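Local coordinates for beta-Lactamase/D-Alanine Carboxypeptidase (PDB 5EVI), which probably hydrolyses the amide bond of beta-lactam antibiotics to give substituted beta-amino acids, as a serine enzyme of class C, at residues D[10-13]-D[14-18]; D[123-126]-D[127-131]; D[180-183]-D[184-188]; D[282-285]-D[286-290]; D[302-305]-D[306-310]. All coordinates share one frame; numbering follows the deposited sequence.

Contact 1: residues D[10-13]-D[14-18]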
loop_
_atom_site.group_PDB
_atom_site.type_symbol
_atom_site.label_atom_id
_atom_site.label_comp_id
_atom_site.label_asym_id
_atom_site.label_seq_id
_atom_site.Cartn_x
_atom_site.Cartn_y
_atom_site.Cartn_z
ATOM N N ALA D 10 -16.315 -5.634 25.187
ATOM C CA ALA D 10 -16.960 -6.944 25.054
ATOM C C ALA D 10 -18.039 -6.942 23.972
ATOM O O ALA D 10 -18.142 -7.891 23.195
ATOM C CB ALA D 10 -17.552 -7.385 26.384
ATOM N N ALA D 11 -18.835 -5.874 23.925
ATOM C CA ALA D 11 -19.883 -5.729 22.906
ATOM C C ALA D 11 -19.288 -5.614 21.497
ATOM O O ALA D 11 -19.810 -6.212 20.557
ATOM C CB ALA D 11 -20.778 -4.535 23.211
ATOM N N LEU D 12 -18.199 -4.860 21.360
ATOM C CA LEU D 12 -17.483 -4.765 20.089
ATOM C C LEU D 12 -16.799 -6.088 19.715
ATOM O O LEU D 12 -16.816 -6.472 18.550
ATOM C CB LEU D 12 -16.460 -3.626 20.129
ATOM C CG LEU D 12 -15.725 -3.301 18.825
ATOM C CD1 LEU D 12 -16.692 -2.944 17.703
ATOM C CD2 LEU D 12 -14.731 -2.174 19.062
ATOM N N ASP D 13 -16.213 -6.779 20.698
ATOM C CA ASP D 13 -15.582 -8.095 20.475
ATOM C C ASP D 13 -16.544 -9.054 19.755
ATOM O O ASP D 13 -16.183 -9.676 18.747
ATOM C CB ASP D 13 -15.115 -8.759 21.791
ATOM C CG ASP D 13 -13.993 -7.991 22.508
ATOM O OD1 ASP D 13 -13.226 -7.252 21.856
ATOM O OD2 ASP D 13 -13.879 -8.127 23.752
ATOM N N THR D 14 -17.767 -9.158 20.272
ATOM C CA THR D 14 -18.762 -10.069 19.699
ATOM C C THR D 14 -19.191 -9.628 18.295
ATOM O O THR D 14 -19.304 -10.459 17.402
ATOM C CB THR D 14 -19.989 -10.221 20.614
ATOM O OG1 THR D 14 -20.462 -8.925 21.000
ATOM C CG2 THR D 14 -19.615 -11.016 21.861
ATOM N N LEU D 15 -19.402 -8.326 18.104
ATOM C CA LEU D 15 -19.729 -7.790 16.777
ATOM C C LEU D 15 -18.639 -8.094 15.733
ATOM O O LEU D 15 -18.947 -8.569 14.645
ATOM C CB LEU D 15 -19.981 -6.284 16.840
ATOM C CG LEU D 15 -21.260 -5.817 17.547
ATOM C CD1 LEU D 15 -21.189 -4.330 17.858
ATOM C CD2 LEU D 15 -22.500 -6.140 16.721
ATOM N N VAL D 16 -17.377 -7.835 16.069
ATOM C CA VAL D 16 -16.280 -8.070 15.113
ATOM C C VAL D 16 -16.210 -9.561 14.798
ATOM O O VAL D 16 -16.102 -9.941 13.641
ATOM C CB VAL D 16 -14.906 -7.548 15.605
ATOM C CG1 VAL D 16 -13.801 -7.903 14.606
ATOM C CG2 VAL D 16 -14.935 -6.038 15.815
ATOM N N GLN D 17 -16.330 -10.389 15.838
ATOM C CA GLN D 17 -16.338 -11.835 15.685
ATOM C C GLN D 17 -17.403 -12.295 14.700
ATOM O O GLN D 17 -17.111 -13.062 13.778
ATOM C CB GLN D 17 -16.580 -12.501 17.036
ATOM C CG GLN D 17 -16.461 -14.013 17.033
ATOM C CD GLN D 17 -16.539 -14.568 18.433
ATOM O OE1 GLN D 17 -17.498 -14.303 19.162
ATOM N NE2 GLN D 17 -15.522 -15.315 18.827
ATOM N N THR D 18 -18.631 -11.811 14.893
ATOM C CA THR D 18 -19.753 -12.169 14.014
ATOM C C THR D 18 -19.417 -11.827 12.562
ATOM O O THR D 18 -19.444 -12.708 11.705
ATOM C CB THR D 18 -21.071 -11.479 14.446
ATOM O OG1 THR D 18 -21.413 -11.912 15.769
ATOM C CG2 THR D 18 -22.214 -11.813 13.484
#
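Ala11 and Thr14 meet through a short hydrogen bond: Thr14 OG1 gives its proton to Ala11 O at 2.8 Å. The hydroxyl stands above the plane of that carbonyl instead of on a lone pair, and Leu15 N reaches the same oxygen from the same face at 3.3 Å, so two donors grip Ala11 O. The torsion explains the reach, because chi1 of 50° sets OG1 between the backbone N and carbonyl carbon of Thr14 and turns it back along the preceding turn. One residue further, Val16 N donates to Leu12 O at 2.9 Å with an N-H...O angle of 169°. The side chains here meet through carbon alone. Val16 CG2 hangs over Leu12 O at 3.3 Å and touches Leu12 CD1 at 4.0 Å, the two side chains meeting at a slant. Gln17 N continues the ladder to Asp13 O, 3.0 Å away.

In the second shell, Tyr45 and Tyr47 of strand 43-48 and Ile359 and His362 of helix 349-363 cover the Leu12-Val16 face, while Asp13 OD1 is hydrogen-bonded to Tyr45 OH. The i to i+4 bonds mark an alpha helix, with a threonine hydroxyl returned to the i-3 carbonyl. Its Leu12-Val16 face is covered and Thr14 exposed, which makes helix 9-20 amphipathic where it packs on edge strand 43-48 of the class C beta-lactamase sheet.

Contact 2: residues D[123-126]-D[127-131]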
loop_
_atom_site.group_PDB
_atom_site.type_symbol
_atom_site.label_atom_id
_atom_site.label_comp_id
_atom_site.label_asym_id
_atom_site.label_seq_id
_atom_site.Cartn_x
_atom_site.Cartn_y
_atom_site.Cartn_z
ATOM N N ILE D 123 0.063 -3.604 -16.174
ATOM C CA ILE D 123 0.020 -3.757 -14.709
ATOM C C ILE D 123 1.273 -4.444 -14.155
ATOM O O ILE D 123 1.798 -4.018 -13.123
ATOM C CB ILE D 123 -1.269 -4.445 -14.190
ATOM C CG1 ILE D 123 -1.336 -4.353 -12.656
ATOM C CG2 ILE D 123 -1.372 -5.900 -14.648
ATOM C CD1 ILE D 123 -2.730 -4.518 -12.101
ATOM N N GLN D 124 1.753 -5.475 -14.848
ATOM C CA GLN D 124 2.970 -6.183 -14.455
ATOM C C GLN D 124 4.167 -5.728 -15.272
ATOM O O GLN D 124 4.018 -5.182 -16.368
ATOM C CB GLN D 124 2.803 -7.699 -14.642
ATOM C CG GLN D 124 1.807 -8.352 -13.700
ATOM C CD GLN D 124 2.169 -8.188 -12.233
ATOM O OE1 GLN D 124 1.353 -7.724 -11.432
ATOM N NE2 GLN D 124 3.399 -8.565 -11.871
ATOM N N VAL D 125 5.353 -5.980 -14.719
ATOM C CA VAL D 125 6.611 -5.834 -15.445
ATOM C C VAL D 125 6.650 -6.954 -16.495
ATOM O O VAL D 125 6.579 -8.114 -16.117
ATOM C CB VAL D 125 7.828 -5.971 -14.496
ATOM C CG1 VAL D 125 9.144 -6.025 -15.277
ATOM C CG2 VAL D 125 7.840 -4.828 -13.480
ATOM N N PRO D 126 6.766 -6.614 -17.802
ATOM C CA PRO D 126 6.754 -7.631 -18.869
ATOM C C PRO D 126 7.712 -8.808 -18.640
ATOM O O PRO D 126 8.796 -8.626 -18.089
ATOM C CB PRO D 126 7.180 -6.845 -20.110
ATOM C CG PRO D 126 6.741 -5.452 -19.836
ATOM C CD PRO D 126 6.934 -5.256 -18.359
ATOM N N GLU D 127 7.295 -9.993 -19.077
ATOM C CA GLU D 127 7.996 -11.239 -18.763
ATOM C C GLU D 127 9.358 -11.378 -19.457
ATOM O O GLU D 127 10.223 -12.095 -18.950
ATOM C CB GLU D 127 7.105 -12.457 -19.066
ATOM C CG GLU D 127 7.365 -13.632 -18.138
ATOM C CD GLU D 127 6.664 -14.912 -18.563
ATOM O OE1 GLU D 127 5.442 -14.877 -18.843
ATOM O OE2 GLU D 127 7.340 -15.962 -18.594
ATOM N N LYS D 128 9.560 -10.691 -20.590
ATOM C CA LYS D 128 10.874 -10.695 -21.270
ATOM C C LYS D 128 11.980 -9.968 -20.481
ATOM O O LYS D 128 13.168 -10.206 -20.719
ATOM C CB LYS D 128 10.778 -10.158 -22.721
ATOM C CG LYS D 128 10.875 -8.641 -22.934
ATOM C CD LYS D 128 9.543 -7.983 -23.274
ATOM C CE LYS D 128 9.548 -6.499 -22.927
ATOM N NZ LYS D 128 8.269 -5.808 -23.259
ATOM N N VAL D 129 11.579 -9.078 -19.565
ATOM C CA VAL D 129 12.505 -8.330 -18.716
ATOM C C VAL D 129 12.846 -9.185 -17.499
ATOM O O VAL D 129 12.003 -9.363 -16.626
ATOM C CB VAL D 129 11.878 -6.982 -18.274
ATOM C CG1 VAL D 129 12.808 -6.212 -17.347
ATOM C CG2 VAL D 129 11.520 -6.140 -19.493
ATOM N N GLN D 130 14.079 -9.703 -17.451
ATOM C CA GLN D 130 14.526 -10.630 -16.396
ATOM C C GLN D 130 15.752 -10.186 -15.561
ATOM O O GLN D 130 16.160 -10.910 -14.649
ATOM C CB GLN D 130 14.784 -12.010 -17.024
ATOM C CG GLN D 130 13.522 -12.771 -17.419
ATOM C CD GLN D 130 12.626 -13.129 -16.236
ATOM O OE1 GLN D 130 11.396 -13.049 -16.326
ATOM N NE2 GLN D 130 13.239 -13.520 -15.120
ATOM N N ASN D 131 16.324 -9.016 -15.854
ATOM C CA ASN D 131 17.370 -8.412 -15.012
ATOM C C ASN D 131 17.323 -6.881 -15.050
ATOM O O ASN D 131 16.572 -6.298 -15.832
ATOM C CB ASN D 131 18.771 -8.952 -15.377
ATOM C CG ASN D 131 19.157 -8.699 -16.833
ATOM O OD1 ASN D 131 19.127 -7.568 -17.307
ATOM N ND2 ASN D 131 19.551 -9.762 -17.541
#
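Pro126 and Lys128 lie alongside each other and point the same way, the lysine folding back along the CB-CG edge of the proline ring. Lys128 CE comes to 3.7 Å from Pro126 CB, and Lys128 NZ ends 3.5 Å from Pro126 CB and 3.8 Å from Pro126 CG. Two torsions near the backbone make this fold: chi1 of 86° places CG between the backbone N and the carbonyl carbon, and chi2 of -106° bends the chain there, after which the outer bonds run extended. The end of the lysine, CE and NZ, therefore lies along the ring edge while the residue as a whole remains exposed.

The second group of side chains is branched and stiffer. Val125 CG1 meets Val129 CB at 4.2 Å, with the two side chains crossing at about a right angle. Both valines have CG1 anti to the backbone N. Val129 CG2 approaches Pro126 CB more loosely, at 4.4 Å.

The backbone beneath these groups is a type I beta turn from Pro126 to Val129, in the loop between helices 112-115 and 132-138. Its bond runs from Val129 N to Pro126 O over 3.2 Å; the donor sits well above the carbonyl plane, 49° out of it. Glu127 and Lys128 occupy the exposed corner of the turn, whereas Val129 is buried against Leu135 and Tyr138 of helix 132-138. Pro126 also touches Tyr138, and Val125 packs on Leu221 and Pro157. Further along, Asn131 stands at the N-cap of that helix, where its OD1 accepts the backbone N-H of Gln134.

Contact 3: residues D[180-183]-D[184-188]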
loop_
_atom_site.group_PDB
_atom_site.type_symbol
_atom_site.label_atom_id
_atom_site.label_comp_id
_atom_site.label_asym_id
_atom_site.label_seq_id
_atom_site.Cartn_x
_atom_site.Cartn_y
_atom_site.Cartn_z
ATOM N N GLN D 180 16.668 -1.111 6.936
ATOM C CA GLN D 180 17.608 -0.509 7.883
ATOM C C GLN D 180 17.347 0.963 8.195
ATOM O O GLN D 180 17.885 1.471 9.183
ATOM C CB GLN D 180 19.044 -0.644 7.356
ATOM C CG GLN D 180 19.491 -2.073 7.104
ATOM C CD GLN D 180 19.279 -2.949 8.318
ATOM O OE1 GLN D 180 18.609 -3.976 8.240
ATOM N NE2 GLN D 180 19.814 -2.517 9.466
ATOM N N ARG D 181 16.557 1.643 7.359
ATOM C CA ARG D 181 16.317 3.078 7.519
ATOM C C ARG D 181 14.849 3.425 7.788
ATOM O O ARG D 181 14.558 3.966 8.835
ATOM C CB ARG D 181 16.848 3.843 6.304
ATOM C CG ARG D 181 18.351 4.057 6.306
ATOM C CD ARG D 181 18.769 5.136 7.300
ATOM N NE ARG D 181 20.069 5.701 6.947
ATOM C CZ ARG D 181 21.253 5.103 7.126
ATOM N NH1 ARG D 181 22.356 5.746 6.747
ATOM N NH2 ARG D 181 21.356 3.878 7.663
ATOM N N LEU D 182 13.932 3.112 6.866
ATOM C CA LEU D 182 12.524 3.535 7.027
ATOM C C LEU D 182 11.777 2.772 8.122
ATOM O O LEU D 182 11.108 3.397 8.961
ATOM C CB LEU D 182 11.739 3.442 5.712
ATOM C CG LEU D 182 10.252 3.868 5.786
ATOM C CD1 LEU D 182 10.090 5.375 5.934
ATOM C CD2 LEU D 182 9.476 3.339 4.593
ATOM N N PHE D 183 11.868 1.437 8.092
ATOM C CA PHE D 183 11.160 0.583 9.062
ATOM C C PHE D 183 11.644 0.835 10.511
ATOM O O PHE D 183 10.805 1.026 11.402
ATOM C CB PHE D 183 11.229 -0.926 8.709
ATOM C CG PHE D 183 10.637 -1.317 7.360
ATOM C CD1 PHE D 183 9.688 -0.535 6.689
ATOM C CD2 PHE D 183 11.006 -2.540 6.788
ATOM C CE1 PHE D 183 9.161 -0.945 5.459
ATOM C CE2 PHE D 183 10.468 -2.968 5.572
ATOM C CZ PHE D 183 9.552 -2.162 4.899
ATOM N N PRO D 184 12.979 0.869 10.752
ATOM C CA PRO D 184 13.452 1.328 12.070
ATOM C C PRO D 184 13.020 2.749 12.449
ATOM O O PRO D 184 12.578 2.965 13.584
ATOM C CB PRO D 184 14.977 1.236 11.944
ATOM C CG PRO D 184 15.189 0.111 11.001
ATOM C CD PRO D 184 14.088 0.267 9.982
ATOM N N ALA D 185 13.144 3.695 11.526
ATOM C CA ALA D 185 12.750 5.097 11.781
ATOM C C ALA D 185 11.271 5.255 12.158
ATOM O O ALA D 185 10.925 6.157 12.920
ATOM C CB ALA D 185 13.075 5.979 10.579
ATOM N N LEU D 186 10.417 4.382 11.617
ATOM C CA LEU D 186 8.979 4.360 11.939
ATOM C C LEU D 186 8.607 3.521 13.167
ATOM O O LEU D 186 7.449 3.534 13.579
ATOM C CB LEU D 186 8.172 3.869 10.731
ATOM C CG LEU D 186 8.148 4.829 9.541
ATOM C CD1 LEU D 186 7.577 4.144 8.311
ATOM C CD2 LEU D 186 7.356 6.093 9.859
ATOM N N GLY D 187 9.561 2.791 13.741
ATOM C CA GLY D 187 9.283 1.905 14.860
ATOM C C GLY D 187 8.581 0.617 14.460
ATOM O O GLY D 187 7.927 -0.007 15.293
ATOM N N LEU D 188 8.722 0.222 13.193
ATOM C CA LEU D 188 8.192 -1.042 12.688
ATOM C C LEU D 188 9.296 -2.096 12.697
ATOM O O LEU D 188 10.063 -2.204 11.739
ATOM C CB LEU D 188 7.657 -0.865 11.264
ATOM C CG LEU D 188 6.579 0.198 11.032
ATOM C CD1 LEU D 188 5.963 0.008 9.651
ATOM C CD2 LEU D 188 5.507 0.145 12.108
#
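Leu186 lies over the carbonyl of Leu182 in the last turn of helix 174-186, which closes in a Schellman motif at Gly187. From CB outward its atoms can be followed in order. CB rests 3.5 Å from Leu182 O. CG, set anti to the carbonyl carbon of Leu186 (chi1 -69°), comes to 3.3 Å from that same oxygen. The tip, CD1, lies against CG and CD1 of Leu182, 3.7 Å from Leu182 CD1, the two leucines meeting at a slant. Beneath them Leu186 N donates to Leu182 O at 2.9 Å.

Upstream the helix is irregular. A wider pi-type turn spans 180-182, and Pro184, having no N-H to give, kinks the axis; its CG sits 3.5 Å from Gln180 O. Ala185 N resumes the bonding by donating to Arg181 O.

Phe238, Leu252 and Leu256 of helices 232-243 and 250-258 touch Leu186, while Trp80 of helix 70-83 covers Leu182 and Ala185. Leu186 O is bound by Tyr248 OH. Gly187 takes a positive phi, 76°, and its N bonds back to Pro184 O at 3.0 Å. Beyond it, Leu188 N swings under the helix end and donates to Phe183 O at 2.9 Å.

Contact 4: residues D[282-285]-D[286-290]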
loop_
_atom_site.group_PDB
_atom_site.type_symbol
_atom_site.label_atom_id
_atom_site.label_comp_id
_atom_site.label_asym_id
_atom_site.label_seq_id
_atom_site.Cartn_x
_atom_site.Cartn_y
_atom_site.Cartn_z
ATOM N N ILE D 282 -18.756 9.861 3.480
ATOM C CA ILE D 282 -18.267 8.588 2.945
ATOM C C ILE D 282 -19.448 7.658 2.660
ATOM O O ILE D 282 -20.220 7.346 3.570
ATOM C CB ILE D 282 -17.300 7.913 3.951
ATOM C CG1 ILE D 282 -16.128 8.848 4.277
ATOM C CG2 ILE D 282 -16.769 6.584 3.402
ATOM C CD1 ILE D 282 -15.488 8.551 5.604
ATOM N N HIS D 283 -19.587 7.237 1.400
ATOM C CA HIS D 283 -20.634 6.308 0.966
ATOM C C HIS D 283 -20.019 4.967 0.571
ATOM O O HIS D 283 -19.095 4.916 -0.254
ATOM C CB HIS D 283 -21.405 6.909 -0.212
ATOM C CG HIS D 283 -22.360 7.994 0.183
ATOM N ND1 HIS D 283 -22.155 9.324 -0.121
ATOM C CD2 HIS D 283 -23.525 7.941 0.869
ATOM C CE1 HIS D 283 -23.153 10.042 0.364
ATOM N NE2 HIS D 283 -24.002 9.227 0.961
ATOM N N LEU D 284 -20.517 3.887 1.169
ATOM C CA LEU D 284 -20.003 2.535 0.881
ATOM C C LEU D 284 -20.031 2.156 -0.607
ATOM O O LEU D 284 -19.084 1.534 -1.088
ATOM C CB LEU D 284 -20.750 1.484 1.706
ATOM C CG LEU D 284 -20.294 0.019 1.568
ATOM C CD1 LEU D 284 -18.867 -0.178 2.050
ATOM C CD2 LEU D 284 -21.248 -0.936 2.284
ATOM N N ASP D 285 -21.093 2.521 -1.338
ATOM C CA ASP D 285 -21.147 2.190 -2.794
ATOM C C ASP D 285 -19.952 2.775 -3.510
ATOM O O ASP D 285 -19.382 2.121 -4.374
ATOM C CB ASP D 285 -22.383 2.694 -3.568
ATOM C CG ASP D 285 -23.440 3.239 -2.695
ATOM O OD1 ASP D 285 -24.429 2.515 -2.483
ATOM O OD2 ASP D 285 -23.265 4.383 -2.213
ATOM N N VAL D 286 -19.603 4.017 -3.144
ATOM C CA VAL D 286 -18.496 4.741 -3.766
ATOM C C VAL D 286 -17.159 4.059 -3.438
ATOM O O VAL D 286 -16.310 3.943 -4.307
ATOM C CB VAL D 286 -18.443 6.234 -3.320
ATOM C CG1 VAL D 286 -17.247 6.936 -3.940
ATOM C CG2 VAL D 286 -19.737 6.976 -3.666
ATOM N N LEU D 287 -16.977 3.625 -2.181
ATOM C CA LEU D 287 -15.747 2.922 -1.779
ATOM C C LEU D 287 -15.624 1.615 -2.561
ATOM O O LEU D 287 -14.538 1.245 -3.023
ATOM C CB LEU D 287 -15.744 2.602 -0.281
ATOM C CG LEU D 287 -15.828 3.723 0.746
ATOM C CD1 LEU D 287 -15.691 3.118 2.133
ATOM C CD2 LEU D 287 -14.762 4.787 0.519
ATOM N N LEU D 288 -16.744 0.920 -2.711
ATOM C CA LEU D 288 -16.752 -0.330 -3.444
ATOM C C LEU D 288 -16.401 -0.100 -4.918
ATOM O O LEU D 288 -15.523 -0.779 -5.444
ATOM C CB LEU D 288 -18.091 -1.053 -3.289
ATOM C CG LEU D 288 -18.357 -1.565 -1.879
ATOM C CD1 LEU D 288 -19.793 -2.037 -1.786
ATOM C CD2 LEU D 288 -17.385 -2.676 -1.480
ATOM N N ALA D 289 -17.029 0.892 -5.551
ATOM C CA ALA D 289 -16.763 1.192 -6.959
ATOM C C ALA D 289 -15.309 1.565 -7.161
ATOM O O ALA D 289 -14.671 1.123 -8.123
ATOM C CB ALA D 289 -17.662 2.317 -7.467
ATOM N N GLY D 290 -14.788 2.366 -6.233
ATOM C CA GLY D 290 -13.424 2.812 -6.290
ATOM C C GLY D 290 -12.385 1.723 -6.105
ATOM O O GLY D 290 -11.269 1.868 -6.574
#
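Ile282 and Leu287 form one half of the close-packed side: Ile282 CG2 comes against both leucine methyls, 3.8 Å from Leu287 CD1 and 3.9 Å from Leu287 CD2. The other half is Leu288, whose CG lies 3.3 Å over Leu284 O and whose CD1 touches Leu284 CG at 4.0 Å. The two leucines differ in first torsion: Leu284 CG is anti to its backbone N (chi1 -177°), Leu288 CG anti to its carbonyl carbon, and the side chains meet at a slant. Leu288 N also donates to Leu284 O, at 2.9 Å.

The solvent side is looser. The side chains of His283 and Val286 touch through His283 CB and Val286 CG2, at 3.8 Å, the imidazole leading away. Asp285 is exposed as well, with chi1 of -10°, nearly eclipsed. His283 holds the N-cap position, and its carbonyl O starts the ladder by accepting Leu287 N at 3.1 Å in its carbonyl plane, with a second, weak bond from Val286 N.

Leu284, Leu287 and Leu288 of helix 284-290 meet Tyr357 and Val353 of helix 349-363; Leu287 and the preceding Ile282 reach Trp315 of strand 315-321, and Val286, partly exposed, touches Tyr278 of strand 276-278.

Contact 5: residues D[302-305]-D[306-310]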
loop_
_atom_site.group_PDB
_atom_site.type_symbol
_atom_site.label_atom_id
_atom_site.label_comp_id
_atom_site.label_asym_id
_atom_site.label_seq_id
_atom_site.Cartn_x
_atom_site.Cartn_y
_atom_site.Cartn_z
ATOM N N ASP D 302 -8.242 13.922 -13.746
ATOM C CA ASP D 302 -8.213 15.388 -13.772
ATOM C C ASP D 302 -7.249 15.894 -12.702
ATOM O O ASP D 302 -7.410 15.576 -11.523
ATOM C CB ASP D 302 -9.610 15.944 -13.508
ATOM C CG ASP D 302 -10.639 15.447 -14.506
ATOM O OD1 ASP D 302 -10.318 15.339 -15.708
ATOM O OD2 ASP D 302 -11.778 15.171 -14.089
ATOM N N ALA D 303 -6.261 16.684 -13.109
ATOM C CA ALA D 303 -5.253 17.203 -12.179
ATOM C C ALA D 303 -5.854 18.182 -11.169
ATOM O O ALA D 303 -6.583 19.095 -11.544
ATOM C CB ALA D 303 -4.117 17.870 -12.942
ATOM N N ILE D 304 -5.546 17.968 -9.891
ATOM C CA ILE D 304 -5.900 18.909 -8.837
ATOM C C ILE D 304 -4.696 19.844 -8.701
ATOM O O ILE D 304 -3.624 19.418 -8.259
ATOM C CB ILE D 304 -6.202 18.198 -7.498
ATOM C CG1 ILE D 304 -7.240 17.076 -7.687
ATOM C CG2 ILE D 304 -6.706 19.206 -6.466
ATOM C CD1 ILE D 304 -7.330 16.110 -6.524
ATOM N N GLU D 305 -4.872 21.101 -9.109
ATOM C CA GLU D 305 -3.788 22.084 -9.147
ATOM C C GLU D 305 -4.215 23.385 -8.447
ATOM O O GLU D 305 -5.157 24.034 -8.896
ATOM C CB GLU D 305 -3.378 22.359 -10.591
ATOM C CG GLU D 305 -2.689 21.177 -11.251
ATOM C CD GLU D 305 -2.187 21.497 -12.643
ATOM O OE1 GLU D 305 -2.695 20.897 -13.614
ATOM O OE2 GLU D 305 -1.291 22.358 -12.764
ATOM N N PRO D 306 -3.541 23.762 -7.338
ATOM C CA PRO D 306 -2.426 23.061 -6.681
ATOM C C PRO D 306 -2.872 21.732 -6.040
ATOM O O PRO D 306 -4.067 21.557 -5.783
ATOM C CB PRO D 306 -1.956 24.060 -5.616
ATOM C CG PRO D 306 -3.157 24.891 -5.320
ATOM C CD PRO D 306 -3.928 24.983 -6.605
ATOM N N PRO D 307 -1.926 20.791 -5.808
ATOM C CA PRO D 307 -2.279 19.525 -5.145
ATOM C C PRO D 307 -2.967 19.767 -3.807
ATOM O O PRO D 307 -2.586 20.681 -3.075
ATOM C CB PRO D 307 -0.925 18.829 -4.948
ATOM C CG PRO D 307 -0.031 19.419 -5.984
ATOM C CD PRO D 307 -0.494 20.836 -6.166
ATOM N N LEU D 308 -3.985 18.964 -3.514
ATOM C CA LEU D 308 -4.812 19.163 -2.334
ATOM C C LEU D 308 -4.038 18.642 -1.125
ATOM O O LEU D 308 -3.489 17.536 -1.160
ATOM C CB LEU D 308 -6.166 18.443 -2.488
ATOM C CG LEU D 308 -7.393 19.064 -1.802
ATOM C CD1 LEU D 308 -7.784 20.399 -2.427
ATOM C CD2 LEU D 308 -8.563 18.089 -1.860
ATOM N N ALA D 309 -3.980 19.455 -0.070
ATOM C CA ALA D 309 -3.286 19.100 1.177
ATOM C C ALA D 309 -3.911 17.851 1.801
ATOM O O ALA D 309 -5.044 17.510 1.480
ATOM C CB ALA D 309 -3.360 20.261 2.161
ATOM N N ALA D 310 -3.169 17.170 2.676
ATOM C CA ALA D 310 -3.715 16.023 3.421
ATOM C C ALA D 310 -5.069 16.421 4.004
ATOM O O ALA D 310 -5.198 17.507 4.603
ATOM C CB ALA D 310 -2.767 15.578 4.526
#
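The Pro306-Pro307 peptide presents one flat face to Ile304. Ile304 O stands over it, 3.3 Å from Pro306 C and 3.3 Å from Pro307 N, and its separation from the peptide is mostly perpendicular to the plane. Ile304 CG2 lies on the same face, out past the oxygen end, 3.6 Å from Pro306 O. The second flat group is the Glu305-Pro306 peptide, which is cis. The two CA atoms of Glu305 and Pro306 are accordingly only 3.0 Å apart, and Pro306 CD is turned to the side of Glu305 O, at the edge of the peptide. Glu305 CB rises from one face of this plane, and Ile304 O lies on the other.

Pro307 has no N-H to offer; its CA makes a CA-H...O contact with Ile304 O at 3.4 Å, with an angle of 131° at the hydrogen. Ile304 CG2 also touches Leu308 CB, at 4.1 Å. The branch can do so because CG1 occupies the position anti to the carbonyl carbon (chi1 -52°), leaving CG2 anti to the backbone N. Glu305, extended beyond CG, is exposed.

Outside the corner the backbone is held in the sheet: backbone hydrogen bonds join Ile304 to Tyr263 and Leu308 to Gly262, and Pro307 packs on Tyr263 and Ile261. The arrangement is a cis peptide before Pro306 at the corner that breaks strand 299-308, which lies between strand 262-266 and the outermost strand 151-152 of the antiparallel sheet of this class C beta-lactamase.

In the fold
All five contacts are local, each within one continuous run of chain, so they follow in series and none nests in or crosses another. Contact 1 fixes a turn of the N-terminal helix beside edge strand 43-48. Contact 2 closes a beta turn in the loop before helix 132-138, its centre about 45 Å from that of contact 1 and across the centre of the chain. Contact 3 ends helix 174-186 among helices 70-83, 232-243 and 250-258. Contact 4 starts helix 284-290, which shares helix 349-363 as a packing partner with contact 1. Contact 5 turns the corner in the following strand, 299-308, about 13 Å from contact 4 between nearest atoms.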